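Local structure of B-agarase (Saccharophagus degradans, 4BQ2) at residues T84-L88 against G666-A670; N133-R139 against D712-Y716. The protein hydrolyses agarose as a family 50 glycoside hydrolase, acting as an exo-beta-agarase of a marine bacterium. All coordinates share one frame; numbering follows the deposited sequence.

Interaction 1 of 2, residues T84-L88 against G666-A670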
ATOM      1  N   THR A  84      -2.022  18.533   7.877  1.00 17.62           N
ATOM      2  CA  THR A  84      -1.697  18.549   6.465  1.00 17.05           C
ATOM      3  C   THR A  84      -0.585  17.559   6.190  1.00 16.78           C
ATOM      4  O   THR A  84       0.457  17.611   6.836  1.00 18.16           O
ATOM      5  CB  THR A  84      -1.171  19.973   6.055  1.00 17.01           C
ATOM      6  OG1 THR A  84      -2.129  20.956   6.422  1.00 16.55           O
ATOM      7  CG2 THR A  84      -0.893  20.047   4.560  1.00 16.22           C
ATOM      8  N   GLN A  85      -0.789  16.659   5.232  1.00 16.34           N
ATOM      9  CA  GLN A  85       0.285  15.788   4.776  1.00 15.62           C
ATOM     10  C   GLN A  85       0.873  16.445   3.517  1.00 16.14           C
ATOM     11  O   GLN A  85       0.192  16.556   2.479  1.00 15.53           O
ATOM     12  CB  GLN A  85      -0.201  14.358   4.481  1.00 14.94           C
ATOM     13  CG  GLN A  85       0.901  13.510   3.841  1.00 15.40           C
ATOM     14  CD  GLN A  85       0.484  12.098   3.524  1.00 15.14           C
ATOM     15  OE1 GLN A  85      -0.685  11.722   3.712  1.00 15.85           O
ATOM     16  NE2 GLN A  85       1.415  11.315   2.967  1.00 14.81           N
ATOM     17  N   PHE A  86       2.115  16.919   3.627  1.00 14.85           N
ATOM     18  CA  PHE A  86       2.831  17.469   2.502  1.00 16.18           C
ATOM     19  C   PHE A  86       3.634  16.385   1.793  1.00 16.47           C
ATOM     20  O   PHE A  86       4.314  15.551   2.454  1.00 17.10           O
ATOM     21  CB  PHE A  86       3.827  18.555   2.982  1.00 15.87           C
ATOM     22  CG  PHE A  86       3.362  19.948   2.750  1.00 17.21           C
ATOM     23  CD1 PHE A  86       2.497  20.254   1.670  1.00 17.27           C
ATOM     24  CD2 PHE A  86       3.815  20.985   3.561  1.00 17.74           C
ATOM     25  CE1 PHE A  86       2.104  21.569   1.425  1.00 17.94           C
ATOM     26  CE2 PHE A  86       3.423  22.291   3.332  1.00 18.11           C
ATOM     27  CZ  PHE A  86       2.548  22.584   2.272  1.00 18.22           C
ATOM     28  N   TYR A  87       3.578  16.419   0.461  1.00 15.56           N
ATOM     29  CA  TYR A  87       4.491  15.677  -0.378  1.00 14.68           C
ATOM     30  C   TYR A  87       5.569  16.638  -0.812  1.00 15.75           C
ATOM     31  O   TYR A  87       5.250  17.701  -1.343  1.00 15.87           O
ATOM     32  CB  TYR A  87       3.755  15.118  -1.592  1.00 16.20           C
ATOM     33  CG  TYR A  87       2.805  13.989  -1.224  1.00 15.48           C
ATOM     34  CD1 TYR A  87       1.501  14.260  -0.853  1.00 16.46           C
ATOM     35  CD2 TYR A  87       3.234  12.668  -1.237  1.00 16.90           C
ATOM     36  CE1 TYR A  87       0.608  13.228  -0.505  1.00 16.73           C
ATOM     37  CE2 TYR A  87       2.369  11.625  -0.892  1.00 17.49           C
ATOM     38  CZ  TYR A  87       1.063  11.919  -0.527  1.00 17.53           C
ATOM     39  OH  TYR A  87       0.213  10.875  -0.202  1.00 18.12           O
ATOM     40  N   LEU A  88       6.834  16.300  -0.530  1.00 16.32           N
ATOM     41  CA  LEU A  88       7.947  17.108  -0.958  1.00 16.38           C
ATOM     42  C   LEU A  88       8.590  16.361  -2.131  1.00 16.95           C
ATOM     43  O   LEU A  88       9.062  15.239  -1.949  1.00 16.54           O
ATOM     44  CB  LEU A  88       8.946  17.308   0.200  1.00 15.62           C
ATOM     45  CG  LEU A  88      10.307  17.840  -0.267  1.00 16.24           C
ATOM     46  CD1 LEU A  88      10.188  19.318  -0.639  1.00 15.60           C
ATOM     47  CD2 LEU A  88      11.406  17.599   0.797  1.00 14.73           C
ATOM     48  N   GLY A 666       3.421   5.256   7.125  1.00 18.65           N
ATOM     49  CA  GLY A 666       2.723   4.583   6.028  1.00 18.10           C
ATOM     50  C   GLY A 666       2.485   5.533   4.847  1.00 17.46           C
ATOM     51  O   GLY A 666       3.144   6.555   4.731  1.00 15.45           O
ATOM     52  N   LEU A 667       1.517   5.223   3.984  1.00 17.21           N
ATOM     53  CA  LEU A 667       1.253   6.057   2.789  1.00 16.21           C
ATOM     54  C   LEU A 667       0.551   7.410   3.032  1.00 14.86           C
ATOM     55  O   LEU A 667       0.773   8.403   2.334  1.00 15.41           O
ATOM     56  CB  LEU A 667       0.507   5.218   1.713  1.00 16.58           C
ATOM     57  CG  LEU A 667       1.425   4.108   1.165  1.00 19.35           C
ATOM     58  CD1 LEU A 667       0.683   3.065   0.341  1.00 19.75           C
ATOM     59  CD2 LEU A 667       2.593   4.700   0.354  1.00 20.74           C
ATOM     60  N   ILE A 668      -0.314   7.446   4.027  1.00 14.83           N
ATOM     61  CA  ILE A 668      -1.077   8.633   4.332  1.00 15.98           C
ATOM     62  C   ILE A 668      -0.836   8.912   5.807  1.00 15.57           C
ATOM     63  O   ILE A 668      -0.791   7.979   6.612  1.00 16.23           O
ATOM     64  CB  ILE A 668      -2.589   8.455   4.030  1.00 16.42           C
ATOM     65  CG1 ILE A 668      -2.829   8.291   2.506  1.00 17.21           C
ATOM     66  CG2 ILE A 668      -3.387   9.615   4.652  1.00 16.64           C
ATOM     67  CD1 ILE A 668      -2.545   9.542   1.633  1.00 17.97           C
ATOM     68  N   HIS A 669      -0.615  10.180   6.141  1.00 15.30           N
ATOM     69  CA  HIS A 669      -0.005  10.557   7.438  1.00 15.71           C
ATOM     70  C   HIS A 669      -0.945  11.424   8.285  1.00 16.31           C
ATOM     71  O   HIS A 669      -1.573  12.366   7.772  1.00 16.39           O
ATOM     72  CB  HIS A 669       1.318  11.340   7.215  1.00 15.49           C
ATOM     73  CG  HIS A 669       2.355  10.613   6.398  1.00 16.98           C
ATOM     74  ND1 HIS A 669       3.537  11.205   6.010  1.00 17.60           N
ATOM     75  CD2 HIS A 669       2.380   9.355   5.888  1.00 16.79           C
ATOM     76  CE1 HIS A 669       4.257  10.340   5.309  1.00 18.25           C
ATOM     77  NE2 HIS A 669       3.572   9.210   5.216  1.00 17.70           N
ATOM     78  N   ALA A 670      -0.994  11.124   9.581  1.00 16.29           N
ATOM     79  CA  ALA A 670      -1.736  11.886  10.567  1.00 15.33           C
ATOM     80  C   ALA A 670      -0.759  12.427  11.601  1.00 15.58           C
ATOM     81  O   ALA A 670       0.389  11.952  11.694  1.00 15.34           O
ATOM     82  CB  ALA A 670      -2.774  10.997  11.255  1.00 15.61           C
TER
HETATM   83  O   HOH W   1       1.043   8.362  -0.406  1.00 19.40           O
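Gln-85 and the backbone of Leu-667 to His-669 share two hydrogen bonds, both made by one side-chain amide. NE2 of Gln-85 donates to O of Leu-667 at 3.0 Å. This bond is nearly straight (173°), and the acceptor lies in the amide plane. OE1 of Gln-85 accepts from N of His-669 at 2.9 Å, with the donor above the carbonyl plane and the bond more bent. The side chain reaches the loop because it is fully extended, with CG trans to the backbone N (chi1 173°).

The same amide stacks on the His-669 imidazole. The two planes are 11° apart, and NE2 of Gln-85 sits over the ring centre. The ring's rotation is fixed from within the loop, where NE2 of His-669 donates to O of Gly-666 at 2.7 Å.

A water at the edge of the Tyr-87 ring lies 2.7 Å from OH of Tyr-87 and donates to O of Leu-667. CD1 of Ile-668 packs against two polar atoms, 3.5 Å from OE1 of Gln-85 and 3.6 Å from OH of Tyr-87.

Strand 84-92 runs between strands 97-104 and 166-174 in the CBM-like domain. OG of Ser-101 in strand 97-104 is also hydrogen-bonded to NE2 of Gln-85. On the loop side, Ile-668 packs on Met-679 of helix 673-688. The contact thus joins this strand to the loop between strand 648-652 and that helix.

Interaction 2 of 2, residues N133-R139 against D712-Y716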
ATOM      1  N   ASN A 133      13.340   0.880  -0.452  1.00 24.51           N
ATOM      2  CA  ASN A 133      13.904   0.989   0.891  1.00 23.51           C
ATOM      3  C   ASN A 133      15.233   1.711   0.937  1.00 24.93           C
ATOM      4  O   ASN A 133      15.869   1.915  -0.096  1.00 24.85           O
ATOM      5  CB  ASN A 133      14.125  -0.417   1.453  1.00 22.92           C
ATOM      6  CG  ASN A 133      12.860  -1.224   1.451  1.00 23.42           C
ATOM      7  OD1 ASN A 133      12.757  -2.265   0.771  1.00 27.37           O
ATOM      8  ND2 ASN A 133      11.878  -0.742   2.177  1.00 20.25           N
ATOM      9  N   LEU A 134      15.660   2.066   2.152  1.00 24.43           N
ATOM     10  CA  LEU A 134      17.047   2.439   2.389  1.00 23.92           C
ATOM     11  C   LEU A 134      17.868   1.151   2.572  1.00 24.47           C
ATOM     12  O   LEU A 134      17.297   0.043   2.622  1.00 24.68           O
ATOM     13  CB  LEU A 134      17.127   3.363   3.600  1.00 23.40           C
ATOM     14  CG  LEU A 134      16.453   4.709   3.294  1.00 24.95           C
ATOM     15  CD1 LEU A 134      15.906   5.407   4.516  1.00 26.39           C
ATOM     16  CD2 LEU A 134      17.343   5.648   2.491  1.00 26.15           C
ATOM     17  N   ALA A 135      19.186   1.294   2.694  1.00 23.47           N
ATOM     18  CA  ALA A 135      20.108   0.153   2.674  1.00 25.07           C
ATOM     19  C   ALA A 135      19.855  -0.838   3.807  1.00 24.67           C
ATOM     20  O   ALA A 135      20.099  -2.046   3.646  1.00 25.01           O
ATOM     21  CB  ALA A 135      21.557   0.638   2.712  1.00 27.36           C
ATOM     22  N   SER A 136      19.364  -0.305   4.929  1.00 23.44           N
ATOM     23  CA  SER A 136      18.978  -1.047   6.132  1.00 22.83           C
ATOM     24  C   SER A 136      17.857  -2.073   5.919  1.00 23.09           C
ATOM     25  O   SER A 136      17.670  -2.981   6.748  1.00 22.45           O
ATOM     26  CB  SER A 136      18.462  -0.044   7.139  1.00 24.43           C
ATOM     27  OG  SER A 136      17.336   0.634   6.575  1.00 24.78           O
ATOM     28  N   GLY A 137      17.082  -1.904   4.844  1.00 24.82           N
ATOM     29  CA  GLY A 137      15.892  -2.728   4.635  1.00 22.81           C
ATOM     30  C   GLY A 137      14.672  -2.206   5.371  1.00 22.82           C
ATOM     31  O   GLY A 137      13.691  -2.947   5.562  1.00 21.92           O
ATOM     32  N   LEU A 138      14.736  -0.935   5.763  1.00 21.44           N
ATOM     33  CA  LEU A 138      13.606  -0.188   6.296  1.00 20.79           C
ATOM     34  C   LEU A 138      13.141   0.797   5.218  1.00 23.26           C
ATOM     35  O   LEU A 138      13.988   1.388   4.536  1.00 21.69           O
ATOM     36  CB  LEU A 138      14.058   0.595   7.522  1.00 21.45           C
ATOM     37  CG  LEU A 138      14.039  -0.181   8.854  1.00 20.40           C
ATOM     38  CD1 LEU A 138      15.051  -1.309   8.861  1.00 19.75           C
ATOM     39  CD2 LEU A 138      14.284   0.800   9.983  1.00 20.21           C
ATOM     40  N   ARG A 139      11.817   0.960   5.043  1.00 20.64           N
ATOM     41  CA  ARG A 139      11.297   1.896   4.040  1.00 20.75           C
ATOM     42  C   ARG A 139      11.719   3.312   4.390  1.00 21.59           C
ATOM     43  O   ARG A 139      11.989   4.114   3.520  1.00 22.48           O
ATOM     44  CB  ARG A 139       9.751   1.828   3.923  1.00 21.15           C
ATOM     45  CG  ARG A 139       9.205   2.650   2.742  1.00 20.84           C
ATOM     46  CD  ARG A 139       9.858   2.207   1.426  1.00 20.07           C
ATOM     47  NE  ARG A 139       9.773   0.747   1.244  1.00 20.24           N
ATOM     48  CZ  ARG A 139       8.823   0.109   0.568  1.00 21.06           C
ATOM     49  NH1 ARG A 139       7.856   0.790  -0.060  1.00 20.06           N
ATOM     50  NH2 ARG A 139       8.858  -1.219   0.488  1.00 20.60           N
ATOM     51  N   ASP A 712       9.432  -6.849   1.911  1.00 19.69           N
ATOM     52  CA  ASP A 712       9.890  -5.684   1.165  1.00 20.02           C
ATOM     53  C   ASP A 712      10.255  -4.467   2.006  1.00 19.83           C
ATOM     54  O   ASP A 712      10.423  -3.370   1.449  1.00 18.75           O
ATOM     55  CB  ASP A 712       8.798  -5.303   0.146  1.00 20.07           C
ATOM     56  CG  ASP A 712       7.588  -4.697   0.814  1.00 21.33           C
ATOM     57  OD1 ASP A 712       7.541  -4.721   2.083  1.00 18.01           O
ATOM     58  OD2 ASP A 712       6.708  -4.177   0.075  1.00 22.02           O
ATOM     59  N   GLY A 713      10.299  -4.631   3.338  1.00 20.80           N
ATOM     60  CA  GLY A 713      10.759  -3.572   4.247  1.00 19.71           C
ATOM     61  C   GLY A 713       9.733  -2.520   4.646  1.00 20.95           C
ATOM     62  O   GLY A 713      10.059  -1.583   5.380  1.00 18.48           O
ATOM     63  N   GLU A 714       8.493  -2.624   4.165  1.00 19.24           N
ATOM     64  CA  GLU A 714       7.465  -1.715   4.698  1.00 20.37           C
ATOM     65  C   GLU A 714       7.453  -1.864   6.232  1.00 21.88           C
ATOM     66  O   GLU A 714       7.398  -3.000   6.761  1.00 20.65           O
ATOM     67  CB  GLU A 714       6.067  -2.021   4.127  1.00 20.62           C
ATOM     68  CG  GLU A 714       5.888  -1.655   2.646  1.00 19.02           C
ATOM     69  CD  GLU A 714       4.474  -1.896   2.147  1.00 20.72           C
ATOM     70  OE1 GLU A 714       3.575  -2.212   2.976  1.00 19.81           O
ATOM     71  OE2 GLU A 714       4.246  -1.745   0.918  1.00 19.83           O
ATOM     72  N   ASN A 715       7.483  -0.725   6.919  1.00 21.92           N
ATOM     73  CA  ASN A 715       7.644  -0.650   8.368  1.00 21.52           C
ATOM     74  C   ASN A 715       6.676   0.345   8.965  1.00 21.49           C
ATOM     75  O   ASN A 715       7.066   1.216   9.745  1.00 21.52           O
ATOM     76  CB  ASN A 715       9.123  -0.299   8.745  1.00 21.76           C
ATOM     77  CG  ASN A 715       9.591   1.062   8.202  1.00 22.97           C
ATOM     78  OD1 ASN A 715       8.998   1.629   7.272  1.00 22.47           O
ATOM     79  ND2 ASN A 715      10.654   1.603   8.808  1.00 20.66           N
ATOM     80  N   TYR A 716       5.399   0.228   8.590  1.00 19.57           N
ATOM     81  CA  TYR A 716       4.418   1.278   8.825  1.00 17.96           C
ATOM     82  C   TYR A 716       3.505   1.132  10.049  1.00 17.22           C
ATOM     83  O   TYR A 716       3.147   0.019  10.438  1.00 18.41           O
ATOM     84  CB  TYR A 716       3.467   1.324   7.597  1.00 18.81           C
ATOM     85  CG  TYR A 716       4.073   1.528   6.216  1.00 19.64           C
ATOM     86  CD1 TYR A 716       5.295   2.202   6.036  1.00 19.75           C
ATOM     87  CD2 TYR A 716       3.376   1.111   5.071  1.00 20.76           C
ATOM     88  CE1 TYR A 716       5.830   2.402   4.778  1.00 19.25           C
ATOM     89  CE2 TYR A 716       3.883   1.335   3.795  1.00 19.57           C
ATOM     90  CZ  TYR A 716       5.098   1.983   3.644  1.00 21.63           C
ATOM     91  OH  TYR A 716       5.605   2.211   2.370  1.00 20.57           O
TER
HETATM   92  O   HOH W   2       5.780  -1.097  -1.204  1.00 24.22           O
HETATM   93  O   HOH W   3       7.880  -2.832  -2.107  1.00 29.87           O
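CG of Glu-714 lies over one face of the Arg-139 guanidinium. At its edge, NH2 of Arg-139 donates to O of Asp-712 at 2.8 Å. The acceptor is in the guanidinium plane, the donor above the carbonyl plane. A water accepts from NH1 of Arg-139 at another part of the edge. The Tyr-716 ring meets CG of Arg-139 at its edge and is steeply turned from the guanidinium (79°). One face of this ring carries CB of Glu-714, offset toward the rim.

The arginine chain bends at chi2 (56°) and chi3 (51°), which turns the guanidinium edge toward O of Asp-712. The ion pair from NH2 of Arg-139 to OD2 of Asp-712 is long, 3.7 Å. A second water bridges these two groups; the first links Arg-139 to Glu-714. Asp-712 has a stronger partner in Arg-709.

N of Arg-139 donates to O of Gly-713 at 3.1 Å. CA of Gly-713 lies 3.3 Å from O of Gly-137, glycine against glycine. Asn-715 sets its ND2 against CB of Leu-138 and donates it to O of Ser-140. Its OD1 is buried without a polar partner.

Residues 133-139 lie between strands 110-115 and 150-155 of the CBM-like region, and 712-716 between strand 693-699 and helix 729-739. This loop-to-loop packing is shaped by turns: type I at 134-137, an overlapping ST turn with OG of Ser-136 accepting from N of Leu-138, and an Asx turn at Asp-712.

Both interactions are buried, and each joins the CBM-like region to a loop late in the chain. Their centres are about 17 Å apart. They touch directly by packing, with CA of Gly-666 3.3 Å from CG of Tyr-716, and His-664 lies against the Tyr-716 ring. The pieces differ. Interaction 1 sets a strand within a sheet against a loop, and its direct hydrogen bonds rely on a neutral amide. Interaction 2 sets loop against loop, buries more surface (332 against 196 Å²) and adds charge and a backbone bond. Water takes part in both, but it bridges charged groups only in interaction 2.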